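Local coordinates for conserved hypothetical protein, putative anti-sigma factor (Parabacteroides distasonis, PDB 4M0N) that is a putative anti-sigma factor of the FecR family, probably acting as a sigma factor antagonist at the membrane, represented here by its FecR and FecR C-terminal regions, at residues 25-30 / 177-182; 42-47 / 99-104; 68-73 / 80-85; 84-89 / 135-140. The protein carries 1 engineered substitution. One frame throughout, in Å; residues are numbered along the deposited sequence. Where two conformers were deposited one is given.

Contact 1 (25-30 / 177-182); sequences VNHGEH and MYNQEI
Asn179 reaches from the end of helix 167-178 to the turn at His27 and Gly28. Asn179 CB rests near the peptide that leaves His27, 3.8 Å from His27 O and 4.0 Å from Gly28 N. With CG anti to the backbone N (chi1 -171°), the amide is carried alongside His27. At the tip, Asn179 OD1 comes to 3.5 Å from His27 CB, at the edge of the imidazole and near its plane, while Asn179 ND2 stays 4.0 Å from His27 O. Asn179 OD1 also accepts a hydrogen bond from a water at 2.7 Å, and the same water lies 3.1 Å from His27 ND1, so it bridges the two side chains.

Gly28 meets the helix end through its backbone. In a CA-H...O contact, Gly28 CA points a C-H almost straight at Met177 O, with CA to O 3.2 Å and an angle of 168° at the hydrogen. The glycine sits in a type II turn running from Asn26 to Glu29, with positive phi; a CB here would run into Asn179 CB. Asn179 itself has positive phi as the first residue beyond the helix. A conventional backbone hydrogen bond between Gly28 and Arg176 also ties the turn to the helix. What joins the FecR region to the C-terminal one here is therefore a surface contact made by backbone polarity, the Asn179 side chain against His27 and a shared water, with little apolar burial.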
loop_
_atom_site.group_PDB
_atom_site.type_symbol
_atom_site.label_atom_id
_atom_site.label_comp_id
_atom_site.label_asym_id
_atom_site.label_seq_id
_atom_site.Cartn_x
_atom_site.Cartn_y
_atom_site.Cartn_z
ATOM N N VAL A 25 -0.091 9.499 -9.515
ATOM C CA VAL A 25 0.750 10.142 -8.530
ATOM C C VAL A 25 2.170 9.726 -8.801
ATOM O O VAL A 25 2.479 8.533 -8.893
ATOM C CB VAL A 25 0.350 9.711 -7.109
ATOM C CG1 VAL A 25 1.108 10.514 -6.077
ATOM C CG2 VAL A 25 -1.159 9.889 -6.914
ATOM N N ASN A 26 3.037 10.698 -8.964
ATOM C CA ASN A 26 4.437 10.410 -9.184
ATOM C C ASN A 26 5.097 9.856 -7.951
ATOM O O ASN A 26 4.620 10.041 -6.808
ATOM C CB ASN A 26 5.173 11.686 -9.563
ATOM C CG ASN A 26 4.739 12.237 -10.900
ATOM O OD1 ASN A 26 4.408 11.491 -11.809
ATOM N ND2 ASN A 26 4.743 13.546 -11.017
ATOM N N HIS A 27 6.241 9.215 -8.147
ATOM C CA HIS A 27 7.042 8.823 -6.992
ATOM C C HIS A 27 7.475 10.088 -6.229
ATOM O O HIS A 27 7.740 11.137 -6.836
ATOM C CB HIS A 27 8.210 7.941 -7.416
ATOM C CG HIS A 27 7.777 6.598 -7.918
ATOM N ND1 HIS A 27 8.588 5.781 -8.682
ATOM C CD2 HIS A 27 6.595 5.946 -7.804
ATOM C CE1 HIS A 27 7.934 4.672 -8.986
ATOM N NE2 HIS A 27 6.722 4.756 -8.485
ATOM N N GLY A 28 7.503 10.000 -4.900
ATOM C CA GLY A 28 7.834 11.144 -4.051
ATOM C C GLY A 28 6.704 12.105 -3.753
ATOM O O GLY A 28 6.922 13.148 -3.125
ATOM N N GLU A 29 5.485 11.759 -4.175
ATOM C CA GLU A 29 4.321 12.625 -4.031
ATOM C C GLU A 29 3.125 11.850 -3.497
ATOM O O GLU A 29 3.155 10.610 -3.410
ATOM C CB GLU A 29 3.939 13.231 -5.392
ATOM C CG GLU A 29 5.025 14.148 -5.958
ATOM C CD GLU A 29 4.640 14.858 -7.239
ATOM O OE1 GLU A 29 3.462 15.238 -7.406
ATOM O OE2 GLU A 29 5.538 15.068 -8.081
ATOM N N HIS A 30 2.092 12.620 -3.138
ATOM C CA HIS A 30 0.754 12.120 -2.797
ATOM C C HIS A 30 -0.276 12.952 -3.532
ATOM O O HIS A 30 -0.003 14.065 -4.027
ATOM C CB HIS A 30 0.352 12.340 -1.344
ATOM C CG HIS A 30 1.112 11.545 -0.343
ATOM N ND1 HIS A 30 1.019 11.813 1.007
ATOM C CD2 HIS A 30 1.990 10.525 -0.471
ATOM C CE1 HIS A 30 1.814 10.992 1.668
ATOM N NE2 HIS A 30 2.420 10.203 0.793
ATOM N N MET A 177 8.497 6.297 -2.025
ATOM C CA MET A 177 8.395 7.436 -1.110
ATOM C C MET A 177 9.384 8.522 -1.428
ATOM O O MET A 177 9.010 9.695 -1.430
ATOM C CB MET A 177 8.629 7.017 0.343
ATOM C CG MET A 177 8.647 8.200 1.321
ATOM S SD MET A 177 8.451 7.672 3.041
ATOM C CE MET A 177 6.713 7.194 3.164
ATOM N N TYR A 178 10.649 8.130 -1.615
ATOM C CA TYR A 178 11.744 9.062 -1.741
ATOM C C TYR A 178 12.145 9.372 -3.175
ATOM O O TYR A 178 13.027 10.205 -3.407
ATOM C CB TYR A 178 12.937 8.554 -0.928
ATOM C CG TYR A 178 12.626 8.488 0.555
ATOM C CD1 TYR A 178 12.609 9.629 1.344
ATOM C CD2 TYR A 178 12.305 7.284 1.158
ATOM C CE1 TYR A 178 12.306 9.565 2.698
ATOM C CE2 TYR A 178 12.012 7.211 2.507
ATOM C CZ TYR A 178 12.029 8.357 3.287
ATOM O OH TYR A 178 11.733 8.289 4.643
ATOM N N ASN A 179 11.464 8.744 -4.138
ATOM C CA ASN A 179 11.788 8.883 -5.549
ATOM C C ASN A 179 13.275 8.676 -5.826
ATOM O O ASN A 179 13.976 9.541 -6.412
ATOM C CB ASN A 179 11.300 10.212 -6.093
ATOM C CG ASN A 179 11.416 10.286 -7.588
ATOM O OD1 ASN A 179 11.386 9.260 -8.270
ATOM N ND2 ASN A 179 11.570 11.486 -8.105
ATOM N N GLN A 180 13.740 7.503 -5.403
ATOM C CA GLN A 180 15.134 7.155 -5.445
ATOM C C GLN A 180 15.278 5.682 -5.783
ATOM O O GLN A 180 14.747 4.839 -5.068
ATOM C CB GLN A 180 15.765 7.455 -4.088
ATOM C CG GLN A 180 17.188 6.942 -3.923
ATOM C CD GLN A 180 18.142 7.494 -4.980
ATOM O OE1 GLN A 180 18.372 8.706 -5.046
ATOM N NE2 GLN A 180 18.694 6.613 -5.814
ATOM N N GLU A 181 16.005 5.366 -6.864
ATOM C CA GLU A 181 16.221 3.977 -7.242
ATOM C C GLU A 181 17.098 3.295 -6.195
ATOM O O GLU A 181 18.154 3.801 -5.805
ATOM C CB GLU A 181 16.865 3.869 -8.623
ATOM C CG GLU A 181 16.743 2.481 -9.242
ATOM C CD GLU A 181 17.811 2.182 -10.293
ATOM O OE1 GLU A 181 18.383 3.129 -10.867
ATOM O OE2 GLU A 181 18.078 0.985 -10.539
ATOM N N ILE A 182 16.631 2.148 -5.722
ATOM C CA ILE A 182 17.372 1.374 -4.760
ATOM C C ILE A 182 17.373 -0.059 -5.246
ATOM O O ILE A 182 16.315 -0.618 -5.487
ATOM C CB ILE A 182 16.732 1.402 -3.366
ATOM C CG1 ILE A 182 16.649 2.826 -2.821
ATOM C CG2 ILE A 182 17.503 0.500 -2.411
ATOM C CD1 ILE A 182 15.792 2.916 -1.565
HETATM O O HOH W 1 10.403 7.672 -10.272
#

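Contact 2 (42-47 / 99-104); sequences HLNAGT and KAYQED. With MG (magnesium ion), chain B.
Tyr101 OH donates a hydrogen bond to Ala45 O at 2.7 Å, the one direct hydrogen bond between 42-47 and 99-104; the hydroxyl lies 22° out of the carbonyl plane. Asn44 spends its amide nitrogen on a hydrogen bond to Glu67. A phenylalanine at Tyr101 would probably leave Ala45 O without this donor and the 44-47 turn less firmly held.

Asn44 and Thr47 pack against the tyrosine: Asn44 CB lies 3.4 Å from Tyr101 OH, and Thr47 OG1 3.8 Å from Tyr101 CE1. The ring also makes a cation-pi contact, with Arg176 of helix 167-178.

Metal coordination makes the last link. Gly46 O binds the magnesium ion at 2.1 Å, and five waters complete its six ligands. Glu103 OE1 accepts from one metal-bound water at 2.7 Å and Glu103 OE2 from another at 2.9 Å. The bent Glu103 chain (chi2 -95°) brings its carboxylate to them. This is a largely hydrated magnesium site, bound directly by one carbonyl of a type II turn, with Glu103 in the second shell.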
loop_
_atom_site.group_PDB
_atom_site.type_symbol
_atom_site.label_atom_id
_atom_site.label_comp_id
_atom_site.label_asym_id
_atom_site.label_seq_id
_atom_site.Cartn_x
_atom_site.Cartn_y
_atom_site.Cartn_z
ATOM N N HIS A 42 -7.061 9.203 -0.523
ATOM C CA HIS A 42 -5.648 9.619 -0.475
ATOM C C HIS A 42 -4.856 8.609 -1.280
ATOM O O HIS A 42 -4.956 7.395 -1.021
ATOM C CB HIS A 42 -5.134 9.566 0.937
ATOM C CG HIS A 42 -5.657 10.637 1.831
ATOM N ND1 HIS A 42 -6.927 10.609 2.366
ATOM C CD2 HIS A 42 -5.050 11.727 2.351
ATOM C CE1 HIS A 42 -7.097 11.664 3.145
ATOM N NE2 HIS A 42 -5.969 12.351 3.165
ATOM N N LEU A 43 -4.071 9.098 -2.252
ATOM C CA LEU A 43 -3.309 8.235 -3.144
ATOM C C LEU A 43 -1.833 8.366 -2.846
ATOM O O LEU A 43 -1.304 9.473 -2.800
ATOM C CB LEU A 43 -3.565 8.617 -4.593
ATOM C CG LEU A 43 -4.980 8.394 -5.091
ATOM C CD1 LEU A 43 -5.859 9.596 -4.808
ATOM C CD2 LEU A 43 -4.888 8.118 -6.583
ATOM N N ASN A 44 -1.165 7.231 -2.642
ATOM C CA ASN A 44 0.258 7.212 -2.330
ATOM C C ASN A 44 1.059 7.268 -3.629
ATOM O O ASN A 44 0.521 7.071 -4.719
ATOM C CB ASN A 44 0.594 5.976 -1.535
ATOM C CG ASN A 44 1.883 6.118 -0.730
ATOM O OD1 ASN A 44 2.515 7.194 -0.732
ATOM N ND2 ASN A 44 2.272 5.046 -0.045
ATOM N N ALA A 45 2.342 7.557 -3.487
ATOM C CA ALA A 45 3.295 7.629 -4.572
ATOM C C ALA A 45 3.199 6.423 -5.495
ATOM O O ALA A 45 3.180 5.279 -5.033
ATOM C CB ALA A 45 4.719 7.668 -3.970
ATOM N N GLY A 46 3.108 6.673 -6.797
ATOM C CA GLY A 46 3.175 5.569 -7.759
ATOM C C GLY A 46 1.857 4.959 -8.144
ATOM O O GLY A 46 1.812 3.892 -8.799
ATOM N N THR A 47 0.783 5.588 -7.694
ATOM C CA THR A 47 -0.567 5.044 -7.835
ATOM C C THR A 47 -1.355 5.672 -8.949
ATOM O O THR A 47 -1.215 6.859 -9.229
ATOM C CB THR A 47 -1.310 5.258 -6.525
ATOM O OG1 THR A 47 -0.547 4.638 -5.493
ATOM C CG2 THR A 47 -2.706 4.731 -6.560
ATOM N N LYS A 99 -3.420 -1.617 -0.603
ATOM C CA LYS A 99 -2.042 -1.525 -1.103
ATOM C C LYS A 99 -1.892 -2.611 -2.127
ATOM O O LYS A 99 -1.828 -3.811 -1.787
ATOM C CB LYS A 99 -1.036 -1.678 0.015
ATOM C CG LYS A 99 0.374 -1.448 -0.485
ATOM C CD LYS A 99 1.363 -1.559 0.628
ATOM C CE LYS A 99 2.758 -1.323 0.066
ATOM N NZ LYS A 99 3.662 -1.204 1.231
ATOM N N ALA A 100 -1.811 -2.226 -3.403
ATOM C CA ALA A 100 -1.882 -3.182 -4.529
ATOM C C ALA A 100 -1.037 -2.699 -5.692
ATOM O O ALA A 100 -1.505 -2.529 -6.785
ATOM C CB ALA A 100 -3.334 -3.407 -4.959
ATOM N N TYR A 101 0.219 -2.443 -5.412
ATOM C CA TYR A 101 1.163 -2.031 -6.447
ATOM C C TYR A 101 1.433 -3.251 -7.333
ATOM O O TYR A 101 1.789 -4.354 -6.860
ATOM C CB TYR A 101 2.482 -1.536 -5.845
ATOM C CG TYR A 101 2.390 -0.204 -5.176
ATOM C CD1 TYR A 101 2.455 0.977 -5.907
ATOM C CD2 TYR A 101 2.233 -0.113 -3.806
ATOM C CE1 TYR A 101 2.377 2.216 -5.296
ATOM C CE2 TYR A 101 2.177 1.110 -3.196
ATOM C CZ TYR A 101 2.228 2.264 -3.929
ATOM O OH TYR A 101 2.178 3.466 -3.287
ATOM N N GLN A 102 1.302 -3.034 -8.632
ATOM C CA GLN A 102 1.491 -4.132 -9.579
ATOM C C GLN A 102 2.907 -4.695 -9.574
ATOM O O GLN A 102 3.089 -5.910 -9.829
ATOM C CB GLN A 102 0.994 -3.734 -10.984
ATOM C CG GLN A 102 1.819 -2.698 -11.711
ATOM C CD GLN A 102 1.199 -2.205 -13.039
ATOM O OE1 GLN A 102 0.117 -2.633 -13.494
ATOM N NE2 GLN A 102 1.901 -1.301 -13.660
ATOM N N GLU A 103 3.893 -3.866 -9.222
ATOM C CA GLU A 103 5.290 -4.315 -9.064
ATOM C C GLU A 103 5.675 -5.059 -7.769
ATOM O O GLU A 103 6.822 -5.517 -7.631
ATOM C CB GLU A 103 6.249 -3.127 -9.248
ATOM C CG GLU A 103 6.200 -2.048 -8.180
ATOM C CD GLU A 103 5.308 -0.876 -8.516
ATOM O OE1 GLU A 103 4.317 -1.133 -9.317
ATOM O OE2 GLU A 103 5.621 0.281 -7.994
ATOM N N ASP A 104 4.755 -5.184 -6.815
ATOM C CA ASP A 104 5.084 -5.729 -5.499
ATOM C C ASP A 104 4.653 -7.194 -5.421
ATOM O O ASP A 104 3.728 -7.620 -6.104
ATOM C CB ASP A 104 4.356 -4.987 -4.378
ATOM C CG ASP A 104 4.918 -3.590 -4.093
ATOM O OD1 ASP A 104 5.820 -3.126 -4.841
ATOM O OD2 ASP A 104 4.433 -2.962 -3.093
HETATM MG MG MG B . 3.027 2.799 -10.070
HETATM O O HOH W 2 2.581 0.950 -9.346
HETATM O O HOH W 3 4.610 2.864 -8.780
HETATM O O HOH W 4 1.474 2.792 -11.342
HETATM O O HOH W 5 3.753 4.641 -10.921
HETATM O O HOH W 6 4.328 1.804 -11.504
#

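Contact 3 (68-73 / 80-85); sequences AFFNVM and FIVRTR
Val82 CG2 sits over the centre of one face of the Phe70 ring, 3.5 Å from its centroid and only 12° off the normal, a clear CH-pi contact. The Phe80 ring receives Val72 CG2 over one face in the same manner, at 3.9 Å from the centroid but displaced toward the rim, while Val82 CG2 lies at its edge, in plane. That one methyl therefore serves both phenylalanines. The two aromatic side chains run at about a right angle to each other, and their closest atoms are Phe70 CD2 and Phe80 CE1, 3.9 Å apart.

Val72 divides its branches over Phe80: CG1 presses on the base of the side chain, 3.6 Å from Phe80 CB, and CG2 is the methyl over the ring. With CG anti to the backbone N (chi1 -170°), the Phe80 ring extends toward Phe70. An alanine in place of Phe70 is likely to open a gap under Val82 CG2 and leave Phe80 CE1 without its aromatic neighbour.

All four residues are buried and the contact is wholly apolar. Strands 68-72 and 80-83 run nearly antiparallel, at 167°, yet their axes stay 9.8 Å apart because they belong to different sheets packed face to face. Phe96 of strand 94-100 meets the Phe70 ring within its own sheet, while Val91 of strand 88-91 and Arg60 of strand 60-65 touch both Val72 and Phe80.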
loop_
_atom_site.group_PDB
_atom_site.type_symbol
_atom_site.label_atom_id
_atom_site.label_comp_id
_atom_site.label_asym_id
_atom_site.label_seq_id
_atom_site.Cartn_x
_atom_site.Cartn_y
_atom_site.Cartn_z
ATOM N N ALA A 68 -3.945 3.272 -1.972
ATOM C CA ALA A 68 -4.829 4.378 -1.647
ATOM C C ALA A 68 -5.584 4.072 -0.381
ATOM O O ALA A 68 -5.897 2.918 -0.099
ATOM C CB ALA A 68 -5.823 4.607 -2.783
ATOM N N PHE A 69 -5.876 5.139 0.354
ATOM C CA PHE A 69 -6.731 5.064 1.544
ATOM C C PHE A 69 -8.056 5.711 1.158
ATOM O O PHE A 69 -8.096 6.895 0.759
ATOM C CB PHE A 69 -6.086 5.793 2.701
ATOM C CG PHE A 69 -6.897 5.720 3.953
ATOM C CD1 PHE A 69 -6.998 4.525 4.635
ATOM C CD2 PHE A 69 -7.596 6.807 4.381
ATOM C CE1 PHE A 69 -7.780 4.430 5.785
ATOM C CE2 PHE A 69 -8.379 6.721 5.531
ATOM C CZ PHE A 69 -8.466 5.543 6.209
ATOM N N PHE A 70 -9.128 4.947 1.332
ATOM C CA PHE A 70 -10.482 5.356 1.046
ATOM C C PHE A 70 -11.281 5.616 2.326
ATOM O O PHE A 70 -11.297 4.776 3.224
ATOM C CB PHE A 70 -11.180 4.237 0.283
ATOM C CG PHE A 70 -10.573 3.953 -1.042
ATOM C CD1 PHE A 70 -9.474 3.126 -1.132
ATOM C CD2 PHE A 70 -11.106 4.511 -2.192
ATOM C CE1 PHE A 70 -8.892 2.887 -2.356
ATOM C CE2 PHE A 70 -10.538 4.290 -3.417
ATOM C CZ PHE A 70 -9.419 3.474 -3.494
ATOM N N ASN A 71 -11.924 6.773 2.409
ATOM C CA ASN A 71 -12.897 7.003 3.461
ATOM C C ASN A 71 -14.229 7.142 2.756
ATOM O O ASN A 71 -14.580 8.219 2.272
ATOM C CB ASN A 71 -12.543 8.238 4.267
ATOM C CG ASN A 71 -13.454 8.435 5.461
ATOM O OD1 ASN A 71 -14.503 7.850 5.547
ATOM N ND2 ASN A 71 -13.055 9.301 6.368
ATOM N N VAL A 72 -14.940 6.017 2.660
ATOM C CA VAL A 72 -16.144 5.933 1.863
ATOM C C VAL A 72 -17.393 6.423 2.568
ATOM O O VAL A 72 -17.756 5.919 3.611
ATOM C CB VAL A 72 -16.382 4.493 1.339
ATOM C CG1 VAL A 72 -17.709 4.418 0.571
ATOM C CG2 VAL A 72 -15.230 4.085 0.443
ATOM N N MET A 73 -18.031 7.416 1.946
ATOM C CA MET A 73 -19.324 7.924 2.364
ATOM C C MET A 73 -20.396 6.837 2.346
ATOM O O MET A 73 -20.574 6.148 1.355
ATOM C CB MET A 73 -19.710 9.070 1.435
ATOM C CG MET A 73 -19.116 10.410 1.835
ATOM S SD MET A 73 -19.963 11.179 3.250
ATOM C CE MET A 73 -21.641 10.716 2.956
ATOM N N PHE A 80 -19.827 0.616 -2.699
ATOM C CA PHE A 80 -18.639 1.214 -3.288
ATOM C C PHE A 80 -17.665 0.073 -3.532
ATOM O O PHE A 80 -17.438 -0.709 -2.626
ATOM C CB PHE A 80 -18.030 2.190 -2.279
ATOM C CG PHE A 80 -16.939 3.037 -2.839
ATOM C CD1 PHE A 80 -15.630 2.548 -2.954
ATOM C CD2 PHE A 80 -17.201 4.349 -3.221
ATOM C CE1 PHE A 80 -14.630 3.357 -3.473
ATOM C CE2 PHE A 80 -16.202 5.148 -3.753
ATOM C CZ PHE A 80 -14.910 4.658 -3.871
ATOM N N ILE A 81 -17.111 -0.005 -4.734
ATOM C CA ILE A 81 -16.161 -1.066 -5.063
ATOM C C ILE A 81 -14.839 -0.491 -5.523
ATOM O O ILE A 81 -14.770 0.302 -6.492
ATOM C CB ILE A 81 -16.718 -2.013 -6.127
ATOM C CG1 ILE A 81 -17.969 -2.714 -5.609
ATOM C CG2 ILE A 81 -15.627 -3.008 -6.533
ATOM C CD1 ILE A 81 -18.600 -3.675 -6.596
ATOM N N VAL A 82 -13.776 -0.879 -4.832
ATOM C CA VAL A 82 -12.438 -0.583 -5.329
ATOM C C VAL A 82 -11.983 -1.843 -6.067
ATOM O O VAL A 82 -11.788 -2.892 -5.459
ATOM C CB VAL A 82 -11.453 -0.256 -4.208
ATOM C CG1 VAL A 82 -10.042 -0.083 -4.806
ATOM C CG2 VAL A 82 -11.896 0.977 -3.434
ATOM N N ARG A 83 -11.841 -1.725 -7.371
ATOM C CA ARG A 83 -11.456 -2.842 -8.221
ATOM C C ARG A 83 -9.979 -2.789 -8.520
ATOM O O ARG A 83 -9.471 -1.862 -9.179
ATOM C CB ARG A 83 -12.249 -2.831 -9.525
ATOM C CG ARG A 83 -11.832 -3.900 -10.537
ATOM C CD ARG A 83 -12.985 -4.200 -11.478
ATOM N NE ARG A 83 -14.088 -4.794 -10.747
ATOM C CZ ARG A 83 -15.357 -4.792 -11.138
ATOM N NH1 ARG A 83 -15.712 -4.265 -12.310
ATOM N NH2 ARG A 83 -16.276 -5.372 -10.368
ATOM N N THR A 84 -9.299 -3.795 -8.002
ATOM C CA THR A 84 -7.923 -4.034 -8.308
ATOM C C THR A 84 -7.788 -5.332 -9.094
ATOM O O THR A 84 -8.711 -6.148 -9.179
ATOM C CB THR A 84 -7.067 -4.134 -7.055
ATOM O OG1 THR A 84 -7.335 -5.382 -6.394
ATOM C CG2 THR A 84 -7.313 -2.981 -6.127
ATOM N N ARG A 85 -6.621 -5.502 -9.680
ATOM C CA ARG A 85 -6.396 -6.693 -10.460
ATOM C C ARG A 85 -6.690 -7.954 -9.644
ATOM O O ARG A 85 -7.263 -8.901 -10.182
ATOM C CB ARG A 85 -4.973 -6.725 -11.008
ATOM C CG ARG A 85 -4.720 -7.915 -11.939
ATOM C CD ARG A 85 -3.254 -8.048 -12.345
ATOM N NE ARG A 85 -2.338 -8.287 -11.219
ATOM C CZ ARG A 85 -2.033 -9.477 -10.689
ATOM N NH1 ARG A 85 -2.561 -10.604 -11.160
ATOM N NH2 ARG A 85 -1.178 -9.545 -9.671
#

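Contact 4 (84-89 / 135-140); sequences TRQADV and VNNTNG. With EDO (1,2-ethanediol), chain C.
Asn137 OD1 takes a hydrogen bond from Gln86 NE2 at 3.0 Å, nearly straight at 167°. The acceptor lies in the amide plane of Gln86, whereas the donor stands 31° out of the carbonyl plane of Asn137. Gln86 bends at chi2, and its CG also comes to 3.4 Å from Asn137 OD1. Arg85 NH2 approaches the same oxygen less closely, at 3.6 Å, its guanidinium turned 57° from the amide, and Gln86 CG lies against one guanidinium face. The other end of the Asn137 amide is held too: ND2 donates to Asp104 O, and the two bonds together should limit its rotation.

Residues 84-87 form the turn of the antiparallel hairpin 80-83/88-91, and 137-140 follow strand 131-136 in its hairpin with 142-146. In the first turn, Thr84 OG1 donates to Ala87 O at 2.7 Å, in the carbonyl plane and on a lone pair, and Thr84 N reaches the same oxygen. Across the contact, an Asx turn shapes 136-138: Asn136 OD1 accepts from Thr138 N at 3.0 Å and from Thr138 OG1 at 2.6 Å. A 1,2-ethanediol, probably from the crystallisation liquor, binds weakly to Asn136 ND2. Ala100 and Met107, from strands 94-100 and 106-111, touch the Gln86 side chain.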
loop_
_atom_site.group_PDB
_atom_site.type_symbol
_atom_site.label_atom_id
_atom_site.label_comp_id
_atom_site.label_asym_id
_atom_site.label_seq_id
_atom_site.Cartn_x
_atom_site.Cartn_y
_atom_site.Cartn_z
ATOM N N THR A 84 -9.299 -3.795 -8.002
ATOM C CA THR A 84 -7.923 -4.034 -8.308
ATOM C C THR A 84 -7.788 -5.332 -9.094
ATOM O O THR A 84 -8.711 -6.148 -9.179
ATOM C CB THR A 84 -7.067 -4.134 -7.055
ATOM O OG1 THR A 84 -7.335 -5.382 -6.394
ATOM C CG2 THR A 84 -7.313 -2.981 -6.127
ATOM N N ARG A 85 -6.621 -5.502 -9.680
ATOM C CA ARG A 85 -6.396 -6.693 -10.460
ATOM C C ARG A 85 -6.690 -7.954 -9.644
ATOM O O ARG A 85 -7.263 -8.901 -10.182
ATOM C CB ARG A 85 -4.973 -6.725 -11.008
ATOM C CG ARG A 85 -4.720 -7.915 -11.939
ATOM C CD ARG A 85 -3.254 -8.048 -12.345
ATOM N NE ARG A 85 -2.338 -8.287 -11.219
ATOM C CZ ARG A 85 -2.033 -9.477 -10.689
ATOM N NH1 ARG A 85 -2.561 -10.604 -11.160
ATOM N NH2 ARG A 85 -1.178 -9.545 -9.671
ATOM N N GLN A 86 -6.273 -7.959 -8.377
ATOM C CA GLN A 86 -6.320 -9.137 -7.523
ATOM C C GLN A 86 -7.688 -9.368 -6.876
ATOM O O GLN A 86 -8.016 -10.498 -6.503
ATOM C CB GLN A 86 -5.290 -8.992 -6.426
ATOM C CG GLN A 86 -3.861 -8.894 -6.950
ATOM C CD GLN A 86 -3.332 -7.468 -6.995
ATOM O OE1 GLN A 86 -4.088 -6.496 -7.228
ATOM N NE2 GLN A 86 -2.016 -7.336 -6.810
ATOM N N ALA A 87 -8.436 -8.281 -6.690
ATOM C CA ALA A 87 -9.579 -8.323 -5.791
ATOM C C ALA A 87 -10.456 -7.139 -5.965
ATOM O O ALA A 87 -9.999 -6.047 -6.288
ATOM C CB ALA A 87 -9.111 -8.322 -4.345
ATOM N N ASP A 88 -11.728 -7.344 -5.692
ATOM C CA ASP A 88 -12.607 -6.222 -5.453
ATOM C C ASP A 88 -12.752 -6.010 -3.966
ATOM O O ASP A 88 -12.983 -6.964 -3.208
ATOM C CB ASP A 88 -14.009 -6.494 -6.000
ATOM C CG ASP A 88 -14.128 -6.386 -7.519
ATOM O OD1 ASP A 88 -13.228 -5.881 -8.196
ATOM O OD2 ASP A 88 -15.217 -6.728 -8.064
ATOM N N VAL A 89 -12.719 -4.752 -3.543
ATOM C CA VAL A 89 -12.998 -4.433 -2.164
ATOM C C VAL A 89 -14.321 -3.691 -2.142
ATOM O O VAL A 89 -14.444 -2.600 -2.725
ATOM C CB VAL A 89 -11.877 -3.573 -1.563
ATOM C CG1 VAL A 89 -12.186 -3.260 -0.116
ATOM C CG2 VAL A 89 -10.539 -4.271 -1.761
ATOM N N VAL A 135 -2.467 -10.720 0.282
ATOM C CA VAL A 135 -2.400 -11.643 -0.847
ATOM C C VAL A 135 -0.980 -11.669 -1.377
ATOM O O VAL A 135 -0.379 -10.633 -1.629
ATOM C CB VAL A 135 -3.359 -11.222 -1.979
ATOM C CG1 VAL A 135 -3.166 -12.063 -3.246
ATOM C CG2 VAL A 135 -4.787 -11.314 -1.508
ATOM N N ASN A 136 -0.452 -12.859 -1.564
ATOM C CA ASN A 136 0.872 -12.971 -2.132
ATOM C C ASN A 136 0.702 -13.198 -3.655
ATOM O O ASN A 136 0.169 -14.203 -4.116
ATOM C CB ASN A 136 1.627 -14.076 -1.399
ATOM C CG ASN A 136 3.090 -14.125 -1.753
ATOM O OD1 ASN A 136 3.456 -14.114 -2.915
ATOM N ND2 ASN A 136 3.932 -14.183 -0.745
ATOM N N ASN A 137 1.158 -12.234 -4.435
ATOM C CA ASN A 137 1.014 -12.263 -5.891
ATOM C C ASN A 137 1.895 -13.315 -6.532
ATOM O O ASN A 137 1.701 -13.679 -7.709
ATOM C CB ASN A 137 1.420 -10.915 -6.489
ATOM C CG ASN A 137 0.521 -9.798 -6.092
ATOM O OD1 ASN A 137 -0.713 -9.941 -6.077
ATOM N ND2 ASN A 137 1.127 -8.639 -5.777
ATOM N N THR A 138 2.884 -13.800 -5.798
ATOM C CA THR A 138 3.816 -14.734 -6.406
ATOM C C THR A 138 3.460 -16.190 -6.189
ATOM O O THR A 138 3.886 -17.034 -6.961
ATOM C CB THR A 138 5.233 -14.542 -5.883
ATOM O OG1 THR A 138 5.289 -15.019 -4.551
ATOM C CG2 THR A 138 5.668 -13.090 -5.909
ATOM N N ASN A 139 2.732 -16.511 -5.119
ATOM C CA ASN A 139 2.479 -17.926 -4.776
ATOM C C ASN A 139 1.029 -18.216 -4.385
ATOM O O ASN A 139 0.667 -19.362 -4.101
ATOM C CB ASN A 139 3.435 -18.383 -3.685
ATOM C CG ASN A 139 3.215 -17.677 -2.370
ATOM O OD1 ASN A 139 2.178 -17.089 -2.158
ATOM N ND2 ASN A 139 4.205 -17.727 -1.482
ATOM N N GLY A 140 0.226 -17.172 -4.375
ATOM C CA GLY A 140 -1.222 -17.292 -4.315
ATOM C C GLY A 140 -1.700 -17.431 -2.888
ATOM O O GLY A 140 -2.895 -17.633 -2.646
HETATM C C1 EDO C . 0.860 -14.640 2.307
HETATM O O1 EDO C . 2.101 -15.182 1.820
HETATM C C2 EDO C . 1.124 -13.313 3.005
HETATM O O2 EDO C . 2.142 -13.458 3.997
#

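In the fold
From the N terminus, the chain first leaves strand 21-24 through the turn at 25-30, which is met much later by the end of helix 167-178; contact 1 so closes the longest loop, enclosing the other three contacts. Contact 2 closes a shorter loop between 42-47 and 99-104, and contact 3 falls within it. Contact 4 starts where contact 3 ends, sharing Thr84 and Arg85, and crosses contact 2, since 84-89 lies between 42-47 and 99-104 while 135-140 comes after them. Contacts 1 and 2 meet through backbone bonds from Val25 to Gly46 and Thr47. Contacts 3 and 4 bridge the two beta sheets, contact 2 joins turns that follow two strands of one sheet, and contact 1 attaches the C-terminal region.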